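Local coordinates for choline binding protein A (Lactobacillus salivarius str. Ren, PDB 5GT1) that probably serves as a choline-binding cell-surface protein, here represented by its zinc-binding domain of the M23 peptidase family, at residues A[32-43]-A[56-67]. Numbering follows the deposited sequence.
Sequences VGEGYFSGAQLF and FHDGLDFGSIDH. With ZN (zinc ion), chain B.
Two ligands of the zinc site in this M23 peptidase domain, H57 and D61, lie on segment 56-67, and the loop 32-43 supplies backbone carbonyls to both. H57 binds zinc through NE2, and its other ring nitrogen, ND1, donates to L42 O at 2.7 Å; the oxygen lies in the ring plane, although the donor stands above the carbonyl plane. With zinc on NE2, this second-shell bond fixes how the imidazole is turned. D61, a zinc ligand through OD1, is anchored by its backbone: D61 N reaches Q41 O at 3.0 Å, nearly straight, while its CB rests against Q41 CG. Beyond CG the Q41 chain runs extended (chi2 173°), carrying NE2 to D66 OD2 at 3.0 Å; this oxygen lies in the Q41 amide plane, and NE2 meets it from above the carboxylate plane. D66 OD1 takes two further donors, G63 N on the syn side and H67 ND1 on the anti side. Across that imidazole, H67 NE2 gives an almost linear 2.6 Å bond to E34 O, so the ring is gripped at both nitrogens. An alanine in place of D66 would probably leave H67 ND1, G63 N and the Q41 amide without the carboxylate they share, the imidazole held at one end only. Between these polar links, F37 is sandwiched: H67 stacks offset on one face (planes 24° apart), L60 CD1 makes a CH-pi contact over the other, and the edge of F37 points at the face of F62. At the F43 end of the loop, F43 and F56 form an offset edge-to-face pair, F56 giving the edge. H137 of strand 135-141, the partner strand of 56-63, completes the protein ligands of the zinc, and R164 of helix 163-173 packs against F37, L42 and L60.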
ATOM      1  N   VAL A  32      -5.945 -11.476   9.248  1.00 27.27           N
ATOM      2  CA  VAL A  32      -6.010 -12.243   8.031  1.00 23.66           C
ATOM      3  C   VAL A  32      -4.577 -12.637   7.641  1.00 21.57           C
ATOM      4  O   VAL A  32      -4.329 -13.739   7.134  1.00 19.88           O
ATOM      5  CB  VAL A  32      -6.595 -11.392   6.885  1.00 24.95           C
ATOM      6  CG1 VAL A  32      -6.934 -12.279   5.695  1.00 23.28           C
ATOM      7  CG2 VAL A  32      -7.797 -10.556   7.369  1.00 25.15           C
ATOM      8  N   GLY A  33      -3.643 -11.711   7.852  1.00 18.57           N
ATOM      9  CA  GLY A  33      -2.255 -11.921   7.454  1.00 17.80           C
ATOM     10  C   GLY A  33      -2.195 -11.884   5.943  1.00 16.32           C
ATOM     11  O   GLY A  33      -2.871 -11.055   5.309  1.00 15.46           O
ATOM     12  N   GLU A  34      -1.414 -12.785   5.351  1.00 15.67           N
ATOM     13  CA  GLU A  34      -1.267 -12.784   3.902  1.00 15.51           C
ATOM     14  C   GLU A  34      -2.607 -12.994   3.195  1.00 15.16           C
ATOM     15  O   GLU A  34      -2.930 -12.289   2.231  1.00 14.99           O
ATOM     16  CB  GLU A  34      -0.267 -13.844   3.428  1.00 16.35           C
ATOM     17  CG  GLU A  34      -0.020 -13.788   1.927  1.00 17.13           C
ATOM     18  CD  GLU A  34       0.981 -14.839   1.431  1.00 19.24           C
ATOM     19  OE1 GLU A  34       1.027 -15.070   0.204  1.00 19.76           O
ATOM     20  OE2 GLU A  34       1.706 -15.437   2.262  1.00 19.36           O
ATOM     21  N   GLY A  35      -3.359 -13.993   3.649  1.00 14.82           N
ATOM     22  CA  GLY A  35      -4.623 -14.345   3.008  1.00 14.54           C
ATOM     23  C   GLY A  35      -4.450 -14.696   1.548  1.00 14.83           C
ATOM     24  O   GLY A  35      -3.415 -15.218   1.146  1.00 15.70           O
ATOM     25  N   TYR A  36      -5.460 -14.399   0.742  1.00 14.50           N
ATOM     26  CA  TYR A  36      -5.462 -14.792  -0.669  1.00 15.09           C
ATOM     27  C   TYR A  36      -5.889 -13.610  -1.520  1.00 14.41           C
ATOM     28  O   TYR A  36      -6.694 -12.784  -1.072  1.00 14.19           O
ATOM     29  CB  TYR A  36      -6.435 -15.961  -0.889  1.00 15.62           C
ATOM     30  CG  TYR A  36      -6.210 -17.102   0.071  1.00 16.67           C
ATOM     31  CD1 TYR A  36      -5.167 -18.017  -0.139  1.00 17.79           C
ATOM     32  CD2 TYR A  36      -7.026 -17.266   1.192  1.00 16.92           C
ATOM     33  CE1 TYR A  36      -4.942 -19.064   0.752  1.00 18.50           C
ATOM     34  CE2 TYR A  36      -6.819 -18.324   2.089  1.00 18.47           C
ATOM     35  CZ  TYR A  36      -5.772 -19.210   1.860  1.00 18.90           C
ATOM     36  OH  TYR A  36      -5.551 -20.247   2.740  1.00 20.22           O
ATOM     37  N   PHE A  37      -5.380 -13.555  -2.745  1.00 13.90           N
ATOM     38  CA  PHE A  37      -5.665 -12.455  -3.663  1.00 14.53           C
ATOM     39  C   PHE A  37      -6.150 -12.978  -4.997  1.00 15.52           C
ATOM     40  O   PHE A  37      -5.657 -14.006  -5.470  1.00 15.40           O
ATOM     41  CB  PHE A  37      -4.381 -11.655  -3.899  1.00 14.17           C
ATOM     42  CG  PHE A  37      -3.784 -11.103  -2.645  1.00 13.82           C
ATOM     43  CD1 PHE A  37      -4.201  -9.861  -2.154  1.00 13.35           C
ATOM     44  CD2 PHE A  37      -2.808 -11.819  -1.944  1.00 13.38           C
ATOM     45  CE1 PHE A  37      -3.636  -9.339  -0.999  1.00 13.10           C
ATOM     46  CE2 PHE A  37      -2.258 -11.308  -0.783  1.00 13.33           C
ATOM     47  CZ  PHE A  37      -2.683 -10.070  -0.301  1.00 13.75           C
ATOM     48  N   SER A  38      -7.073 -12.258  -5.629  1.00 16.04           N
ATOM     49  CA  SER A  38      -7.505 -12.617  -6.976  1.00 17.54           C
ATOM     50  C   SER A  38      -6.458 -12.130  -7.980  1.00 17.89           C
ATOM     51  O   SER A  38      -5.573 -11.333  -7.634  1.00 17.37           O
ATOM     52  CB  SER A  38      -8.848 -11.967  -7.272  1.00 18.18           C
ATOM     53  OG  SER A  38      -8.660 -10.568  -7.422  1.00 18.46           O
ATOM     54  N   GLY A  39      -6.566 -12.582  -9.230  1.00 18.84           N
ATOM     55  CA  GLY A  39      -5.614 -12.178 -10.274  1.00 19.24           C
ATOM     56  C   GLY A  39      -5.513 -10.660 -10.400  1.00 19.24           C
ATOM     57  O   GLY A  39      -4.409 -10.117 -10.502  1.00 20.25           O
ATOM     58  N   ALA A  40      -6.664  -9.988 -10.345  1.00 19.39           N
ATOM     59  CA  ALA A  40      -6.746  -8.519 -10.457  1.00 19.62           C
ATOM     60  C   ALA A  40      -6.080  -7.778  -9.281  1.00 18.96           C
ATOM     61  O   ALA A  40      -5.479  -6.707  -9.470  1.00 19.50           O
ATOM     62  CB  ALA A  40      -8.191  -8.067 -10.635  1.00 19.56           C
ATOM     63  N   GLN A  41      -6.154  -8.364  -8.084  1.00 16.88           N
ATOM     64  CA  GLN A  41      -5.590  -7.731  -6.899  1.00 16.08           C
ATOM     65  C   GLN A  41      -4.063  -7.811  -6.789  1.00 15.53           C
ATOM     66  O   GLN A  41      -3.437  -6.969  -6.145  1.00 14.58           O
ATOM     67  CB  GLN A  41      -6.207  -8.343  -5.652  1.00 15.83           C
ATOM     68  CG  GLN A  41      -7.673  -7.985  -5.494  1.00 15.68           C
ATOM     69  CD  GLN A  41      -8.304  -8.733  -4.344  1.00 15.66           C
ATOM     70  OE1 GLN A  41      -8.032  -9.916  -4.133  1.00 15.96           O
ATOM     71  NE2 GLN A  41      -9.150  -8.049  -3.595  1.00 15.24           N
ATOM     72  N   LEU A  42      -3.470  -8.825  -7.416  1.00 15.15           N
ATOM     73  CA  LEU A  42      -2.032  -9.053  -7.298  1.00 15.46           C
ATOM     74  C   LEU A  42      -1.208  -7.968  -7.983  1.00 15.84           C
ATOM     75  O   LEU A  42      -1.696  -7.291  -8.891  1.00 16.34           O
ATOM     76  CB  LEU A  42      -1.667 -10.411  -7.901  1.00 15.81           C
ATOM     77  CG  LEU A  42      -2.121 -11.660  -7.134  1.00 15.95           C
ATOM     78  CD1 LEU A  42      -1.923 -12.870  -8.036  1.00 16.80           C
ATOM     79  CD2 LEU A  42      -1.331 -11.816  -5.842  1.00 15.63           C
ATOM     80  N   PHE A  43       0.036  -7.813  -7.543  1.00 16.65           N
ATOM     81  CA  PHE A  43       0.982  -6.918  -8.188  1.00 16.80           C
ATOM     82  C   PHE A  43       1.418  -7.477  -9.552  1.00 18.16           C
ATOM     83  O   PHE A  43       1.505  -8.705  -9.734  1.00 17.74           O
ATOM     84  CB  PHE A  43       2.210  -6.705  -7.292  1.00 16.67           C
ATOM     85  CG  PHE A  43       3.315  -5.938  -7.970  1.00 16.57           C
ATOM     86  CD1 PHE A  43       3.356  -4.546  -7.896  1.00 16.33           C
ATOM     87  CD2 PHE A  43       4.295  -6.610  -8.722  1.00 16.47           C
ATOM     88  CE1 PHE A  43       4.353  -3.832  -8.552  1.00 17.13           C
ATOM     89  CE2 PHE A  43       5.291  -5.893  -9.377  1.00 16.89           C
ATOM     90  CZ  PHE A  43       5.328  -4.508  -9.278  1.00 16.08           C
ATOM     91  N   PHE A  56      -0.945  -3.721 -16.207  1.00 19.92           N
ATOM     92  CA  PHE A  56      -0.010  -3.675 -15.082  1.00 18.61           C
ATOM     93  C   PHE A  56      -0.667  -3.085 -13.843  1.00 18.40           C
ATOM     94  O   PHE A  56      -1.314  -2.028 -13.909  1.00 18.53           O
ATOM     95  CB  PHE A  56       1.226  -2.856 -15.443  1.00 18.48           C
ATOM     96  CG  PHE A  56       2.237  -2.748 -14.329  1.00 18.38           C
ATOM     97  CD1 PHE A  56       2.988  -3.855 -13.942  1.00 18.98           C
ATOM     98  CD2 PHE A  56       2.445  -1.538 -13.666  1.00 18.43           C
ATOM     99  CE1 PHE A  56       3.921  -3.762 -12.914  1.00 18.88           C
ATOM    100  CE2 PHE A  56       3.385  -1.438 -12.643  1.00 18.25           C
ATOM    101  CZ  PHE A  56       4.124  -2.554 -12.273  1.00 18.67           C
ATOM    102  N   HIS A  57      -0.496  -3.775 -12.716  1.00 16.80           N
ATOM    103  CA  HIS A  57      -0.989  -3.300 -11.423  1.00 15.78           C
ATOM    104  C   HIS A  57       0.209  -2.960 -10.571  1.00 15.22           C
ATOM    105  O   HIS A  57       1.010  -3.848 -10.238  1.00 15.05           O
ATOM    106  CB  HIS A  57      -1.841  -4.384 -10.773  1.00 15.11           C
ATOM    107  CG  HIS A  57      -2.520  -3.951  -9.490  1.00 15.49           C
ATOM    108  ND1 HIS A  57      -2.688  -4.790  -8.441  1.00 14.74           N
ATOM    109  CD2 HIS A  57      -3.049  -2.710  -9.096  1.00 15.36           C
ATOM    110  CE1 HIS A  57      -3.308  -4.123  -7.436  1.00 15.41           C
ATOM    111  NE2 HIS A  57      -3.528  -2.856  -7.839  1.00 14.58           N
ATOM    112  N   ASP A  58       0.340  -1.685 -10.197  1.00 14.27           N
ATOM    113  CA  ASP A  58       1.543  -1.188  -9.513  1.00 14.41           C
ATOM    114  C   ASP A  58       1.509  -1.367  -7.985  1.00 13.73           C
ATOM    115  O   ASP A  58       2.281  -0.734  -7.265  1.00 13.72           O
ATOM    116  CB  ASP A  58       1.817   0.300  -9.871  1.00 15.29           C
ATOM    117  CG  ASP A  58       0.782   1.273  -9.283  1.00 16.43           C
ATOM    118  OD1 ASP A  58      -0.340   0.857  -8.900  1.00 16.86           O
ATOM    119  OD2 ASP A  58       1.101   2.481  -9.195  1.00 17.70           O
ATOM    120  N   GLY A  59       0.608  -2.206  -7.491  1.00 12.77           N
ATOM    121  CA  GLY A  59       0.493  -2.379  -6.049  1.00 12.37           C
ATOM    122  C   GLY A  59      -0.226  -3.659  -5.740  1.00 12.02           C
ATOM    123  O   GLY A  59      -0.372  -4.515  -6.616  1.00 12.53           O
ATOM    124  N   LEU A  60      -0.667  -3.782  -4.490  1.00 11.52           N
ATOM    125  CA  LEU A  60      -1.375  -4.959  -4.008  1.00 11.32           C
ATOM    126  C   LEU A  60      -2.681  -4.494  -3.370  1.00 11.45           C
ATOM    127  O   LEU A  60      -2.664  -3.635  -2.492  1.00 10.50           O
ATOM    128  CB  LEU A  60      -0.511  -5.685  -2.976  1.00 11.41           C
ATOM    129  CG  LEU A  60      -1.073  -7.003  -2.399  1.00 11.76           C
ATOM    130  CD1 LEU A  60      -1.301  -8.034  -3.500  1.00 11.97           C
ATOM    131  CD2 LEU A  60      -0.140  -7.549  -1.321  1.00 11.95           C
ATOM    132  N   ASP A  61      -3.796  -5.055  -3.827  1.00 11.29           N
ATOM    133  CA  ASP A  61      -5.108  -4.689  -3.297  1.00 11.87           C
ATOM    134  C   ASP A  61      -5.572  -5.635  -2.187  1.00 12.04           C
ATOM    135  O   ASP A  61      -5.557  -6.859  -2.353  1.00 12.59           O
ATOM    136  CB  ASP A  61      -6.156  -4.737  -4.397  1.00 12.62           C
ATOM    137  CG  ASP A  61      -5.972  -3.649  -5.439  1.00 13.85           C
ATOM    138  OD1 ASP A  61      -5.194  -2.700  -5.215  1.00 13.44           O
ATOM    139  OD2 ASP A  61      -6.652  -3.752  -6.479  1.00 14.98           O
ATOM    140  N   PHE A  62      -6.016  -5.064  -1.074  1.00 11.40           N
ATOM    141  CA  PHE A  62      -6.577  -5.836   0.033  1.00 11.71           C
ATOM    142  C   PHE A  62      -8.055  -5.475   0.100  1.00 11.97           C
ATOM    143  O   PHE A  62      -8.386  -4.380   0.550  1.00 11.66           O
ATOM    144  CB  PHE A  62      -5.891  -5.413   1.343  1.00 11.32           C
ATOM    145  CG  PHE A  62      -4.417  -5.762   1.411  1.00 11.23           C
ATOM    146  CD1 PHE A  62      -3.996  -6.872   2.144  1.00 11.16           C
ATOM    147  CD2 PHE A  62      -3.453  -4.965   0.777  1.00 11.17           C
ATOM    148  CE1 PHE A  62      -2.646  -7.206   2.219  1.00 11.21           C
ATOM    149  CE2 PHE A  62      -2.094  -5.285   0.862  1.00 11.24           C
ATOM    150  CZ  PHE A  62      -1.699  -6.408   1.588  1.00 11.24           C
ATOM    151  N   GLY A  63      -8.928  -6.363  -0.383  1.00 12.54           N
ATOM    152  CA  GLY A  63     -10.373  -6.089  -0.391  1.00 12.62           C
ATOM    153  C   GLY A  63     -11.004  -6.252   0.973  1.00 12.87           C
ATOM    154  O   GLY A  63     -10.506  -7.011   1.812  1.00 12.44           O
ATOM    155  N   SER A  64     -12.103  -5.541   1.216  1.00 13.47           N
ATOM    156  CA  SER A  64     -12.808  -5.683   2.495  1.00 14.94           C
ATOM    157  C   SER A  64     -13.367  -7.103   2.672  1.00 15.08           C
ATOM    158  O   SER A  64     -13.566  -7.549   3.781  1.00 15.13           O
ATOM    159  CB  SER A  64     -13.929  -4.649   2.619  1.00 16.08           C
ATOM    160  OG  SER A  64     -14.880  -4.811   1.574  1.00 18.72           O
ATOM    161  N   ILE A  65     -13.602  -7.805   1.564  1.00 15.38           N
ATOM    162  CA  ILE A  65     -14.091  -9.197   1.620  1.00 15.97           C
ATOM    163  C   ILE A  65     -12.962 -10.194   1.891  1.00 15.17           C
ATOM    164  O   ILE A  65     -13.041 -10.996   2.836  1.00 15.83           O
ATOM    165  CB  ILE A  65     -14.844  -9.595   0.334  1.00 17.03           C
ATOM    166  CG1 ILE A  65     -16.082  -8.705   0.151  1.00 18.17           C
ATOM    167  CG2 ILE A  65     -15.293 -11.053   0.406  1.00 17.65           C
ATOM    168  CD1 ILE A  65     -16.591  -8.660  -1.275  1.00 19.69           C
ATOM    169  N   ASP A  66     -11.925 -10.152   1.063  1.00 14.27           N
ATOM    170  CA  ASP A  66     -10.787 -11.077   1.184  1.00 14.79           C
ATOM    171  C   ASP A  66      -9.869 -10.789   2.385  1.00 14.94           C
ATOM    172  O   ASP A  66      -9.269 -11.718   2.960  1.00 14.90           O
ATOM    173  CB  ASP A  66      -9.969 -11.067  -0.105  1.00 15.34           C
ATOM    174  CG  ASP A  66      -9.717  -9.667  -0.618  1.00 15.77           C
ATOM    175  OD1 ASP A  66      -8.601  -9.142  -0.433  1.00 16.38           O
ATOM    176  OD2 ASP A  66     -10.647  -9.079  -1.201  1.00 16.38           O
ATOM    177  N   HIS A  67      -9.755  -9.509   2.763  1.00 13.66           N
ATOM    178  CA  HIS A  67      -8.918  -9.105   3.908  1.00 13.55           C
ATOM    179  C   HIS A  67      -9.695  -8.200   4.817  1.00 14.30           C
ATOM    180  O   HIS A  67      -9.451  -6.981   4.844  1.00 13.84           O
ATOM    181  CB  HIS A  67      -7.625  -8.425   3.434  1.00 12.93           C
ATOM    182  CG  HIS A  67      -6.689  -9.361   2.721  1.00 12.33           C
ATOM    183  ND1 HIS A  67      -6.921  -9.795   1.462  1.00 12.46           N
ATOM    184  CD2 HIS A  67      -5.531  -9.986   3.150  1.00 12.21           C
ATOM    185  CE1 HIS A  67      -5.938 -10.646   1.097  1.00 12.18           C
ATOM    186  NE2 HIS A  67      -5.089 -10.760   2.129  1.00 12.19           N
TER
HETATM  187 ZN    ZN B 601      -4.797  -1.435  -6.893  1.00 18.46          ZN
HETATM  188  O   HOH W   1      -6.846  -1.822  -8.304  1.00 38.61           O
HETATM  189  O   HOH W   2      -4.707   0.085  -8.599  1.00 20.57           O
HETATM  190  O   HOH W   3      -6.460  -0.162  -6.438  1.00 21.80           O